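PDB 3MST: putative nitrate transport protein from Thermoplasma volcanium, which is of uncharacterised function but may take part in the uptake of nitrate or a similar small solute. Local coordinates for residues Pro29-Phe32 / Pro33-Ile37; Lys207-Gly210 / Ile211-His214. One frame throughout, in Å; residues are numbered along the deposited sequence.

Contact 1. Residues Pro29-Phe32 / Pro33-Ile37; sequences PVSF and PLLVI
Leu35 reaches back one turn to lay its CD1 methyl between Ser31 and Phe32 where a 3-10 segment, residues 29-31, runs into the short helix 32-36. This 3-10-to-helix junction follows strand 22-24 of the six-stranded mixed sheet, and its hydrogen bonds record the change of winding. Phe32 N binds Pro29 O in an i to i+3 turn, whereas Leu35 N donates to Ser31 O at 3.0 Å (N-H...O 156°), an i to i+4 bond lying in the carbonyl plane. Leu34 N makes a weak second bond to Ser31 O, so one carbonyl receives two donors at the junction, and Val36 N then donates to Phe32 O at 3.1 Å. Pro33, at the start of the helix, has no N-H to give; its buried ring packs on Tyr175 and Ile179 of helix 169-184.

The side chains follow this frame. Phe32 has CG anti to its carbonyl carbon (chi1 -65°), which carries the ring back against Pro29, whose CA sits 3.4 Å above the ring plane, over its centre. Leu35 CD1 meets Phe32 CD1 obliquely at 4.0 Å. The same methyl packs 3.6 Å from Ser31 OG, a hydroxyl that lies between its own backbone N and carbonyl carbon (chi1 71°). That torsion keeps OG close to the main chain, where it is hydrogen-bonded with Gly28 O, its strongest partner, and Pro25 O, two carbonyls that share its one proton; towards Leu35 it offers van der Waals contact. Further along, the branched end of Val36 closes on the Phe32 carbonyl with both methyls: CG1 lies 3.5 Å and CG2 3.6 Å from Phe32 O.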
# COMPACT_ATOMS: atom_id res chain seq x y z
N PRO A 29 3.22 -3.48 1.85
CA PRO A 29 3.92 -3.69 0.57
C PRO A 29 4.53 -2.45 -0.04
O PRO A 29 5.48 -2.55 -0.84
CB PRO A 29 2.84 -4.30 -0.33
CG PRO A 29 1.94 -5.03 0.67
CD PRO A 29 1.87 -4.10 1.85
N VAL A 30 4.06 -1.26 0.33
CA VAL A 30 4.70 -0.04 -0.17
C VAL A 30 6.19 0.01 0.18
O VAL A 30 6.96 0.60 -0.54
CB VAL A 30 4.00 1.25 0.33
CG1 VAL A 30 4.24 1.48 1.85
CG2 VAL A 30 4.46 2.48 -0.47
N SER A 31 6.59 -0.62 1.29
CA SER A 31 8.00 -0.63 1.69
C SER A 31 8.89 -1.59 0.94
O SER A 31 10.11 -1.45 1.01
CB SER A 31 8.11 -0.96 3.18
OG SER A 31 7.80 -2.31 3.46
N PHE A 32 8.31 -2.58 0.28
CA PHE A 32 9.10 -3.74 -0.13
C PHE A 32 10.22 -3.37 -1.09
O PHE A 32 11.32 -3.94 -0.95
CB PHE A 32 8.22 -4.84 -0.69
CG PHE A 32 7.25 -5.46 0.33
CD1 PHE A 32 7.27 -5.14 1.68
CD2 PHE A 32 6.33 -6.35 -0.16
CE1 PHE A 32 6.34 -5.76 2.55
CE2 PHE A 32 5.40 -6.97 0.67
CZ PHE A 32 5.40 -6.66 2.02
N PRO A 33 10.02 -2.47 -2.07
CA PRO A 33 11.12 -2.14 -2.97
C PRO A 33 12.32 -1.55 -2.24
O PRO A 33 13.47 -1.76 -2.72
CB PRO A 33 10.49 -1.15 -3.96
CG PRO A 33 9.04 -1.62 -4.01
CD PRO A 33 8.77 -1.87 -2.53
N LEU A 34 12.13 -0.84 -1.13
CA LEU A 34 13.28 -0.29 -0.38
C LEU A 34 13.85 -1.33 0.58
O LEU A 34 15.08 -1.36 0.78
CB LEU A 34 12.92 1.01 0.32
CG LEU A 34 12.53 2.12 -0.69
CD1 LEU A 34 12.13 3.42 0.07
CD2 LEU A 34 13.63 2.40 -1.73
N LEU A 35 13.04 -2.26 1.12
CA LEU A 35 13.56 -3.31 1.97
C LEU A 35 14.56 -4.15 1.23
O LEU A 35 15.58 -4.53 1.79
CB LEU A 35 12.46 -4.24 2.51
CG LEU A 35 11.45 -3.62 3.48
CD1 LEU A 35 10.51 -4.70 3.96
CD2 LEU A 35 12.12 -2.95 4.71
N VAL A 36 14.25 -4.49 0.00
CA VAL A 36 15.05 -5.52 -0.68
C VAL A 36 16.44 -5.03 -1.02
O VAL A 36 17.36 -5.85 -1.14
CB VAL A 36 14.35 -6.12 -1.91
CG1 VAL A 36 13.11 -6.91 -1.45
CG2 VAL A 36 13.99 -5.10 -3.02
N ILE A 37 16.60 -3.72 -1.23
CA ILE A 37 17.92 -3.14 -1.56
C ILE A 37 18.40 -2.17 -0.47
O ILE A 37 19.25 -1.30 -0.73
CB ILE A 37 17.94 -2.49 -2.95
CG1 ILE A 37 16.90 -1.36 -3.06
CG2 ILE A 37 17.82 -3.55 -4.05
CD1 ILE A 37 17.14 -0.47 -4.27

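Contact 2. Residues Lys207-Gly210 / Ile211-His214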
# COMPACT_ATOMS: atom_id res chain seq x y z
N LYS A 207 4.54 -17.07 -2.49
CA LYS A 207 3.32 -17.30 -3.26
C LYS A 207 2.75 -16.02 -3.84
O LYS A 207 2.20 -16.03 -4.94
CB LYS A 207 2.27 -17.95 -2.36
CG LYS A 207 0.95 -18.29 -3.03
N ILE A 208 2.83 -14.92 -3.10
CA ILE A 208 2.10 -13.70 -3.49
C ILE A 208 2.95 -12.57 -4.09
O ILE A 208 2.39 -11.60 -4.61
CB ILE A 208 1.25 -13.15 -2.31
CG1 ILE A 208 2.09 -12.48 -1.22
CG2 ILE A 208 0.29 -14.25 -1.77
CD1 ILE A 208 1.30 -11.94 -0.05
N ILE A 209 4.26 -12.68 -4.03
CA ILE A 209 5.14 -11.55 -4.35
C ILE A 209 4.96 -11.06 -5.77
O ILE A 209 5.05 -9.87 -6.05
CB ILE A 209 6.62 -11.84 -4.02
CG1 ILE A 209 7.44 -10.53 -4.08
CG2 ILE A 209 7.15 -13.01 -4.89
CD1 ILE A 209 8.76 -10.65 -3.47
N GLY A 210 4.68 -11.97 -6.70
CA GLY A 210 4.52 -11.58 -8.09
C GLY A 210 3.25 -10.82 -8.45
O GLY A 210 3.11 -10.27 -9.54
N ILE A 211 2.28 -10.84 -7.53
CA ILE A 211 1.00 -10.19 -7.79
C ILE A 211 1.12 -8.67 -7.65
O ILE A 211 0.41 -7.93 -8.29
CB ILE A 211 -0.12 -10.73 -6.86
CG1 ILE A 211 -0.25 -12.26 -6.97
CG2 ILE A 211 -1.46 -10.02 -7.16
CD1 ILE A 211 -1.14 -12.90 -5.89
N TYR A 212 1.98 -8.19 -6.77
CA TYR A 212 1.99 -6.76 -6.44
C TYR A 212 2.12 -5.84 -7.61
O TYR A 212 1.39 -4.86 -7.74
CB TYR A 212 3.09 -6.47 -5.43
CG TYR A 212 2.91 -7.09 -4.05
CD1 TYR A 212 1.77 -6.86 -3.29
CD2 TYR A 212 3.90 -7.91 -3.53
CE1 TYR A 212 1.62 -7.41 -2.01
CE2 TYR A 212 3.77 -8.46 -2.27
CZ TYR A 212 2.64 -8.20 -1.49
OH TYR A 212 2.52 -8.78 -0.25
N GLY A 213 3.09 -6.11 -8.49
CA GLY A 213 3.25 -5.27 -9.66
C GLY A 213 3.42 -3.79 -9.38
O GLY A 213 2.82 -2.96 -10.05
N HIS A 214 4.24 -3.46 -8.38
CA HIS A 214 4.48 -2.06 -8.01
C HIS A 214 4.78 -1.19 -9.22
O HIS A 214 5.62 -1.56 -10.06
CB HIS A 214 5.70 -1.91 -7.08
CG HIS A 214 5.56 -2.54 -5.72
ND1 HIS A 214 5.60 -3.91 -5.52
CD2 HIS A 214 5.48 -1.97 -4.49
CE1 HIS A 214 5.52 -4.15 -4.22
NE2 HIS A 214 5.44 -2.99 -3.58
O HOH W 1 5.30 -7.99 -8.02
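Ile208 CD1 touches the phenolic oxygen of Tyr212, OH, at 3.4 Å in the i to i+3 turn that follows helix 202-208 on the way to strand 215-217. Ile211 N closes this turn, donating to Ile208 O at 3.0 Å from 47° out of the carbonyl plane.

The packed side is the Tyr212 ring. Its CG stands beside its own backbone N (chi1 -66°), which folds the ring back along the turn. Ile208 O then lies over one face, 4.1 Å above the plane and offset toward the rim, while Ile209 O approaches obliquely, 3.4 Å from Tyr212 CD2. The Ile209 side chain starts away from the ring, leaving a loose CG1 contact to Tyr212 CD2, and packs mainly on helix 186-197 and Ile182. With a serine in place of Tyr212, Ile208 CD1 and the Ile208 carbonyl would probably lose the ring that covers them.

The other side is looser. Ile211 is partly exposed; its CD1 stays 4.3 Å from Ile208 CB, though its own CB lies 3.5 Å from Ile208 O, and Asn138 and Ile142 take part of its surface. Gly210 and Gly213 are exposed, and Gly213 has a positive phi (56°), easy without a side chain. A water bridges Ile209 and Gly213, donating to Ile209 O at 2.7 Å and accepting from Gly213 N at 2.9 Å.

In the fold
From the N terminus, contact 1 comes first, closing the 3-10 turn that leads from the loop after strand 22-24 into helix 32-36. Contact 2 follows much later, between helix 202-208 and strand 215-217, an outermost strand of the same six-stranded sheet. The two are in series: each closes a local turn, and neither nests in nor crosses the other. In space they touch. His214 NE2 probably hydrogen-bonds Pro29 O at 2.8 Å, Tyr212 OH packs on Phe32 CE2, Tyr212 CE1 on Pro29 CG, and His214 CD2 meets Pro33 CG. These contacts tie the first helix of the chain to the loop entering strand 215-217.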